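Local coordinates for flagellar hook-associated protein 2 (PDB 6IWY) that caps, as the full-length protein, the tip of the growing flagellar filament, where it promotes polymerization of flagellin and keeps newly exported subunits from leaking away, at residues D60-F65 with A73-A78; S250-S255 with G344-Y349. All blocks are in the same frame, centred on the assembly; numbering follows the deposited sequence.

Interaction 1 of 2, residues D60-F65 with A73-A78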
ATOM      1  N   ASP A  60     -12.772 -14.348  -1.948  1.00 60.31           N
ATOM      2  CA  ASP A  60     -12.166 -13.444  -2.925  1.00 59.97           C
ATOM      3  C   ASP A  60     -11.773 -12.137  -2.243  1.00 58.15           C
ATOM      4  O   ASP A  60     -12.505 -11.603  -1.375  1.00 57.71           O
ATOM      5  CB  ASP A  60     -13.119 -13.070  -4.053  1.00 62.19           C
ATOM      6  CG  ASP A  60     -13.504 -14.238  -4.931  1.00 65.90           C
ATOM      7  OD1 ASP A  60     -12.943 -15.345  -4.796  1.00 67.54           O
ATOM      8  OD2 ASP A  60     -14.398 -14.026  -5.787  1.00 72.63           O
ATOM      9  N   THR A  61     -10.637 -11.599  -2.671  1.00 56.66           N
ATOM     10  CA  THR A  61     -10.148 -10.370  -2.107  1.00 54.52           C
ATOM     11  C   THR A  61      -9.004  -9.837  -2.950  1.00 53.92           C
ATOM     12  O   THR A  61      -8.653 -10.439  -3.950  1.00 54.83           O
ATOM     13  CB  THR A  61      -9.745 -10.554  -0.617  1.00 52.90           C
ATOM     14  OG1 THR A  61      -9.704  -9.275   0.020  1.00 52.15           O
ATOM     15  CG2 THR A  61      -8.398 -11.229  -0.481  1.00 52.03           C
ATOM     16  N   THR A  62      -8.451  -8.697  -2.539  1.00 53.08           N
ATOM     17  CA  THR A  62      -7.487  -7.944  -3.327  1.00 53.10           C
ATOM     18  C   THR A  62      -6.324  -7.627  -2.447  1.00 51.04           C
ATOM     19  O   THR A  62      -6.527  -7.096  -1.376  1.00 49.65           O
ATOM     20  CB  THR A  62      -8.057  -6.568  -3.729  1.00 53.99           C
ATOM     21  OG1 THR A  62      -9.343  -6.726  -4.351  1.00 57.67           O
ATOM     22  CG2 THR A  62      -7.104  -5.847  -4.719  1.00 55.15           C
ATOM     23  N   LEU A  63      -5.110  -7.933  -2.884  1.00 50.88           N
ATOM     24  CA  LEU A  63      -3.940  -7.482  -2.156  1.00 49.51           C
ATOM     25  C   LEU A  63      -3.511  -6.187  -2.792  1.00 50.03           C
ATOM     26  O   LEU A  63      -3.208  -6.159  -3.962  1.00 51.39           O
ATOM     27  CB  LEU A  63      -2.809  -8.487  -2.208  1.00 49.29           C
ATOM     28  CG  LEU A  63      -1.447  -8.017  -1.671  1.00 47.68           C
ATOM     29  CD1 LEU A  63      -1.471  -7.845  -0.195  1.00 45.20           C
ATOM     30  CD2 LEU A  63      -0.372  -9.013  -2.074  1.00 49.31           C
ATOM     31  N   LYS A  64      -3.493  -5.126  -1.997  1.00 49.50           N
ATOM     32  CA  LYS A  64      -3.129  -3.786  -2.442  1.00 49.90           C
ATOM     33  C   LYS A  64      -1.731  -3.432  -1.967  1.00 48.63           C
ATOM     34  O   LYS A  64      -1.449  -3.477  -0.759  1.00 47.91           O
ATOM     35  CB  LYS A  64      -4.088  -2.766  -1.820  1.00 50.34           C
ATOM     36  CG  LYS A  64      -5.332  -2.473  -2.640  1.00 54.29           C
ATOM     37  CD  LYS A  64      -6.358  -1.591  -1.873  1.00 55.99           C
ATOM     38  CE  LYS A  64      -5.838  -0.167  -1.577  1.00 57.09           C
ATOM     39  NZ  LYS A  64      -6.939   0.871  -1.385  1.00 58.88           N
ATOM     40  N   PHE A  65      -0.860  -3.027  -2.876  1.00 48.48           N
ATOM     41  CA  PHE A  65       0.386  -2.389  -2.443  1.00 47.41           C
ATOM     42  C   PHE A  65       0.875  -1.448  -3.498  1.00 47.97           C
ATOM     43  O   PHE A  65       0.374  -1.481  -4.618  1.00 50.31           O
ATOM     44  CB  PHE A  65       1.456  -3.425  -2.096  1.00 46.73           C
ATOM     45  CG  PHE A  65       1.714  -4.396  -3.188  1.00 47.99           C
ATOM     46  CD1 PHE A  65       2.578  -4.079  -4.222  1.00 50.82           C
ATOM     47  CD2 PHE A  65       1.058  -5.601  -3.209  1.00 49.71           C
ATOM     48  CE1 PHE A  65       2.803  -4.959  -5.257  1.00 53.36           C
ATOM     49  CE2 PHE A  65       1.267  -6.499  -4.250  1.00 53.18           C
ATOM     50  CZ  PHE A  65       2.145  -6.174  -5.282  1.00 54.06           C
ATOM     51  N   ALA A  73      -3.162  -3.903  -7.544  1.00 56.47           N
ATOM     52  CA  ALA A  73      -4.199  -4.657  -6.878  1.00 56.14           C
ATOM     53  C   ALA A  73      -4.154  -6.096  -7.469  1.00 57.51           C
ATOM     54  O   ALA A  73      -4.542  -6.320  -8.628  1.00 59.96           O
ATOM     55  CB  ALA A  73      -5.559  -3.990  -7.120  1.00 56.56           C
ATOM     56  N   VAL A  74      -3.642  -7.032  -6.685  1.00 56.07           N
ATOM     57  CA  VAL A  74      -3.594  -8.432  -7.043  1.00 57.66           C
ATOM     58  C   VAL A  74      -4.918  -9.052  -6.604  1.00 59.30           C
ATOM     59  O   VAL A  74      -5.332  -8.904  -5.453  1.00 57.97           O
ATOM     60  CB  VAL A  74      -2.470  -9.168  -6.298  1.00 56.51           C
ATOM     61  CG1 VAL A  74      -2.033 -10.419  -7.051  1.00 56.07           C
ATOM     62  CG2 VAL A  74      -1.281  -8.231  -6.049  1.00 55.43           C
ATOM     63  N   ASN A  75      -5.615  -9.701  -7.532  1.00 62.73           N
ATOM     64  CA  ASN A  75      -6.884 -10.333  -7.208  1.00 63.92           C
ATOM     65  C   ASN A  75      -6.564 -11.667  -6.622  1.00 64.26           C
ATOM     66  O   ASN A  75      -5.643 -12.333  -7.075  1.00 66.18           O
ATOM     67  CB  ASN A  75      -7.712 -10.526  -8.442  1.00 66.74           C
ATOM     68  CG  ASN A  75      -7.959  -9.235  -9.172  1.00 68.21           C
ATOM     69  OD1 ASN A  75      -7.689  -9.133 -10.368  1.00 73.43           O
ATOM     70  ND2 ASN A  75      -8.488  -8.242  -8.471  1.00 66.22           N
ATOM     71  N   ILE A  76      -7.301 -12.067  -5.600  1.00 63.53           N
ATOM     72  CA  ILE A  76      -7.093 -13.369  -4.993  1.00 63.08           C
ATOM     73  C   ILE A  76      -8.447 -14.081  -4.960  1.00 64.70           C
ATOM     74  O   ILE A  76      -9.462 -13.472  -4.590  1.00 65.02           O
ATOM     75  CB  ILE A  76      -6.508 -13.184  -3.619  1.00 60.85           C
ATOM     76  CG1 ILE A  76      -5.191 -12.390  -3.733  1.00 58.39           C
ATOM     77  CG2 ILE A  76      -6.321 -14.520  -2.959  1.00 61.91           C
ATOM     78  CD1 ILE A  76      -4.203 -12.662  -2.647  1.00 54.82           C
ATOM     79  N   LYS A  77      -8.495 -15.338  -5.388  1.00 65.62           N
ATOM     80  CA  LYS A  77      -9.786 -16.014  -5.508  1.00 67.21           C
ATOM     81  C   LYS A  77     -10.003 -16.954  -4.324  1.00 66.46           C
ATOM     82  O   LYS A  77      -9.061 -17.455  -3.756  1.00 65.23           O
ATOM     83  CB  LYS A  77      -9.902 -16.791  -6.840  1.00 70.54           C
ATOM     84  CG  LYS A  77      -9.682 -15.965  -8.099  1.00 70.67           C
ATOM     85  CD  LYS A  77     -10.779 -14.929  -8.280  1.00 70.49           C
ATOM     86  CE  LYS A  77     -10.447 -13.884  -9.329  1.00 69.55           C
ATOM     87  NZ  LYS A  77     -11.474 -12.822  -9.303  1.00 66.77           N
ATOM     88  N   ALA A  78     -11.260 -17.196  -3.977  1.00 67.22           N
ATOM     89  CA  ALA A  78     -11.612 -18.173  -2.950  1.00 67.78           C
ATOM     90  C   ALA A  78     -10.976 -19.542  -3.243  1.00 69.74           C
ATOM     91  O   ALA A  78     -11.099 -20.076  -4.347  1.00 72.13           O
ATOM     92  CB  ALA A  78     -13.130 -18.292  -2.846  1.00 69.29           C
TER
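Thr-61 to Lys-64 pair with Ala-73 to Ile-76 as the two arms of an antiparallel beta hairpin, strands 61-67 and 70-76, in a small sheet that strand 126-127 completes. The short strand segments approach to 4.5 Å at an angle of 157°. Thr-61 with Ile-76 and Leu-63 with Val-74 are the hydrogen-bonded pairs. In the first, Thr-61 N lies 2.9 Å from Ile-76 O, and the amide of Ile-76 returns a bond to Thr-61 O. In the second, Leu-63 N reaches Val-74 O at 2.8 Å while Val-74 N is bound to Leu-63 O. Between them, at the non-hydrogen-bonded pair of Thr-62 and Asn-75, Thr-62 CA directs its hydrogen at Val-74 O.

Leu-63, Val-74 and Ile-76 put their side chains on one face, packed against Ile-89, Ala-92 and Val-85 of helix 82-92. Leu-63 and Val-74 run side by side. Phe-65 CG stands between its own backbone N and carbonyl carbon (chi1 54°), and the ring crosses Val-74 obliquely, CE2 lying 3.6 Å from Val-74 CG2; Leu-63 CG sits at the ring edge, in its plane. On the opposite face, the methyl Thr-62 CG2 meets Ala-73 CB diagonally across the strands.

Beyond the last bridge, the carboxylate of Asp-60 extends the pairing into the loop: its CG lies beside the backbone N (chi1 -66°), and OD1, met nearly along its C-O bond, accepts a hydrogen bond from Ala-78 N at 2.6 Å.

Interaction 2 of 2, residues S250-S255 with G344-Y349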
ATOM      1  N   SER A 250     -11.159   2.278  -3.003  1.00 84.23           N
ATOM      2  CA  SER A 250     -11.331   1.392  -4.144  1.00 80.85           C
ATOM      3  C   SER A 250     -12.546   0.490  -3.941  1.00 73.73           C
ATOM      4  O   SER A 250     -12.774  -0.032  -2.859  1.00 73.02           O
ATOM      5  CB  SER A 250     -10.073   0.551  -4.387  1.00 85.22           C
ATOM      6  OG  SER A 250     -10.290  -0.333  -5.486  1.00 83.43           O
ATOM      7  N   ASP A 251     -13.297   0.283  -5.014  1.00 69.35           N
ATOM      8  CA  ASP A 251     -14.599  -0.381  -4.958  1.00 63.19           C
ATOM      9  C   ASP A 251     -14.482  -1.897  -4.784  1.00 60.88           C
ATOM     10  O   ASP A 251     -13.590  -2.520  -5.321  1.00 62.94           O
ATOM     11  CB  ASP A 251     -15.380  -0.046  -6.225  1.00 61.44           C
ATOM     12  N   LEU A 252     -15.426  -2.478  -4.054  1.00 57.16           N
ATOM     13  CA  LEU A 252     -15.364  -3.875  -3.588  1.00 55.71           C
ATOM     14  C   LEU A 252     -15.548  -4.968  -4.649  1.00 52.74           C
ATOM     15  O   LEU A 252     -14.839  -5.969  -4.669  1.00 53.92           O
ATOM     16  CB  LEU A 252     -16.449  -4.068  -2.532  1.00 54.38           C
ATOM     17  CG  LEU A 252     -16.569  -5.447  -1.913  1.00 55.47           C
ATOM     18  CD1 LEU A 252     -15.400  -5.651  -0.983  1.00 59.30           C
ATOM     19  CD2 LEU A 252     -17.898  -5.583  -1.188  1.00 54.85           C
ATOM     20  N   LEU A 253     -16.559  -4.813  -5.478  1.00 48.91           N
ATOM     21  CA  LEU A 253     -16.917  -5.843  -6.427  1.00 46.74           C
ATOM     22  C   LEU A 253     -17.278  -5.160  -7.706  1.00 45.74           C
ATOM     23  O   LEU A 253     -17.990  -4.185  -7.722  1.00 43.90           O
ATOM     24  CB  LEU A 253     -18.094  -6.682  -5.920  1.00 44.63           C
ATOM     25  CG  LEU A 253     -18.663  -7.759  -6.864  1.00 45.38           C
ATOM     26  CD1 LEU A 253     -17.551  -8.624  -7.505  1.00 47.92           C
ATOM     27  CD2 LEU A 253     -19.707  -8.668  -6.144  1.00 46.06           C
ATOM     28  N   LYS A 254     -16.769  -5.689  -8.799  1.00 47.65           N
ATOM     29  CA  LYS A 254     -17.070  -5.157 -10.118  1.00 48.19           C
ATOM     30  C   LYS A 254     -17.339  -6.362 -10.969  1.00 46.90           C
ATOM     31  O   LYS A 254     -16.524  -7.247 -10.977  1.00 47.77           O
ATOM     32  CB  LYS A 254     -15.871  -4.339 -10.632  1.00 51.92           C
ATOM     33  CG  LYS A 254     -15.809  -4.150 -12.165  1.00 55.93           C
ATOM     34  CD  LYS A 254     -15.193  -2.807 -12.551  1.00 61.78           C
ATOM     35  CE  LYS A 254     -14.278  -2.922 -13.743  1.00 68.28           C
ATOM     36  NZ  LYS A 254     -13.033  -3.613 -13.350  1.00 71.17           N
ATOM     37  N   SER A 255     -18.470  -6.402 -11.657  1.00 46.00           N
ATOM     38  CA  SER A 255     -18.768  -7.526 -12.553  1.00 47.38           C
ATOM     39  C   SER A 255     -17.640  -7.799 -13.529  1.00 50.53           C
ATOM     40  O   SER A 255     -16.906  -6.886 -13.917  1.00 52.78           O
ATOM     41  CB  SER A 255     -19.988  -7.251 -13.405  1.00 47.85           C
ATOM     42  OG  SER A 255     -20.962  -6.618 -12.633  1.00 48.74           O
ATOM     43  N   GLY A 344     -20.319 -16.832  -4.007  1.00 51.31           N
ATOM     44  CA  GLY A 344     -19.135 -16.834  -3.143  1.00 53.73           C
ATOM     45  C   GLY A 344     -19.089 -15.609  -2.245  1.00 53.17           C
ATOM     46  O   GLY A 344     -20.017 -14.788  -2.246  1.00 49.83           O
ATOM     47  N   MET A 345     -18.010 -15.503  -1.478  1.00 55.67           N
ATOM     48  CA  MET A 345     -17.796 -14.380  -0.582  1.00 56.23           C
ATOM     49  C   MET A 345     -16.675 -13.542  -1.152  1.00 53.76           C
ATOM     50  O   MET A 345     -15.669 -14.087  -1.551  1.00 55.21           O
ATOM     51  CB  MET A 345     -17.383 -14.867   0.816  1.00 63.48           C
ATOM     52  CG  MET A 345     -18.304 -15.911   1.441  1.00 69.23           C
ATOM     53  SD  MET A 345     -17.914 -16.317   3.171  1.00 84.50           S
ATOM     54  CE  MET A 345     -16.922 -17.821   3.021  1.00 87.79           C
ATOM     55  N   VAL A 346     -16.834 -12.222  -1.198  1.00 50.59           N
ATOM     56  CA  VAL A 346     -15.710 -11.357  -1.585  1.00 49.43           C
ATOM     57  C   VAL A 346     -15.518 -10.392  -0.483  1.00 50.28           C
ATOM     58  O   VAL A 346     -16.484  -9.977   0.125  1.00 49.42           O
ATOM     59  CB  VAL A 346     -15.938 -10.563  -2.875  1.00 45.13           C
ATOM     60  CG1 VAL A 346     -17.165  -9.735  -2.762  1.00 42.55           C
ATOM     61  CG2 VAL A 346     -14.755  -9.673  -3.156  1.00 45.58           C
ATOM     62  N   GLN A 347     -14.262 -10.046  -0.236  1.00 52.62           N
ATOM     63  CA  GLN A 347     -13.899  -9.111   0.809  1.00 54.61           C
ATOM     64  C   GLN A 347     -12.991  -8.013   0.300  1.00 53.97           C
ATOM     65  O   GLN A 347     -12.055  -8.240  -0.456  1.00 55.30           O
ATOM     66  CB  GLN A 347     -13.185  -9.847   1.942  1.00 61.48           C
ATOM     67  CG  GLN A 347     -14.133 -10.475   2.891  1.00 63.85           C
ATOM     68  CD  GLN A 347     -13.463 -11.297   3.949  1.00 73.75           C
ATOM     69  OE1 GLN A 347     -12.377 -10.969   4.439  1.00 79.97           O
ATOM     70  NE2 GLN A 347     -14.111 -12.393   4.318  1.00 77.72           N
ATOM     71  N   SER A 348     -13.242  -6.806   0.772  1.00 52.85           N
ATOM     72  CA  SER A 348     -12.295  -5.723   0.591  1.00 54.06           C
ATOM     73  C   SER A 348     -10.951  -6.118   1.181  1.00 60.58           C
ATOM     74  O   SER A 348     -10.887  -6.873   2.157  1.00 64.34           O
ATOM     75  CB  SER A 348     -12.768  -4.489   1.321  1.00 53.68           C
ATOM     76  OG  SER A 348     -11.768  -4.092   2.235  1.00 61.46           O
ATOM     77  N   TYR A 349      -9.882  -5.584   0.608  1.00 42.81           N
ATOM     78  CA  TYR A 349      -8.558  -5.656   1.215  1.00 41.07           C
ATOM     79  C   TYR A 349      -8.638  -5.237   2.667  1.00 41.25           C
ATOM     80  O   TYR A 349      -8.125  -5.934   3.559  1.00 41.07           O
ATOM     81  CB  TYR A 349      -7.562  -4.746   0.527  1.00 39.36           C
ATOM     82  CG  TYR A 349      -6.300  -4.532   1.328  1.00 40.74           C
ATOM     83  CD1 TYR A 349      -5.236  -5.428   1.241  1.00 43.01           C
ATOM     84  CD2 TYR A 349      -6.176  -3.464   2.216  1.00 41.75           C
ATOM     85  CE1 TYR A 349      -4.077  -5.257   1.961  1.00 41.58           C
ATOM     86  CE2 TYR A 349      -5.010  -3.272   2.944  1.00 42.65           C
ATOM     87  CZ  TYR A 349      -3.960  -4.182   2.803  1.00 42.68           C
ATOM     88  OH  TYR A 349      -2.794  -4.025   3.515  1.00 43.29           O
TER
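Leu-252 lays its branched end against the backbone where strand 344-347 gives way to a helix, with Val-346 and Ser-348 as its main neighbours. Leu-252 CD1 does the touching: it lies over the peptide joining Gln-347 to Ser-348, 3.6 Å from Gln-347 C and 3.7 Å from Ser-348 CB. Leu-252 CG extends away from the backbone N (chi1 180°) and comes within 4.4 Å of Val-346 CG1. Val-346 CG1 also meets Leu-253 CD2 at 4.4 Å. Both leucine side chains thus meet Val-346 at CG1, whereas Val-346 CG2 lies 4.0 Å from the backbone oxygen Leu-252 O.

These contacts are apolar packing where the edge strands of two antiparallel sheets, with the loop before one and the helix start after the other, come together: 253-254 borders the sheet containing 314-318, and 344-347 borders the one containing 322-327. Leu-323 of the latter touches both Leu-253 and Val-346. The backbone amide of Leu-252 is held by Asn-317 OD1, which anchors the residue to strand 314-318. Ser-348 is the N-cap of helix 349-356. While its CB receives the leucine methyl, its OG is engaged by the helix itself, hydrogen-bonded to Ala-351 N.

How the interactions relate
From the N terminus, the chain first closes interaction 1, a short hairpin loop between 60-65 and 73-78. Interaction 2 follows in series, neither nested in the first nor crossing it; it closes a much longer loop, with 88 intervening residues that include the region matching the flagellin hook IN motif. The return of the chain at 344-349 then brings the two together, their centres about 9 Å apart. Asp-60 O lies 2.6 Å from Gln-347 N, a probable hydrogen bond, and Thr-61 OG1 probably bonds to Gln-347 O. Segment 344-349 thus joins the hairpin and its helix 82-92 to the sheets around 314-318 and 322-327.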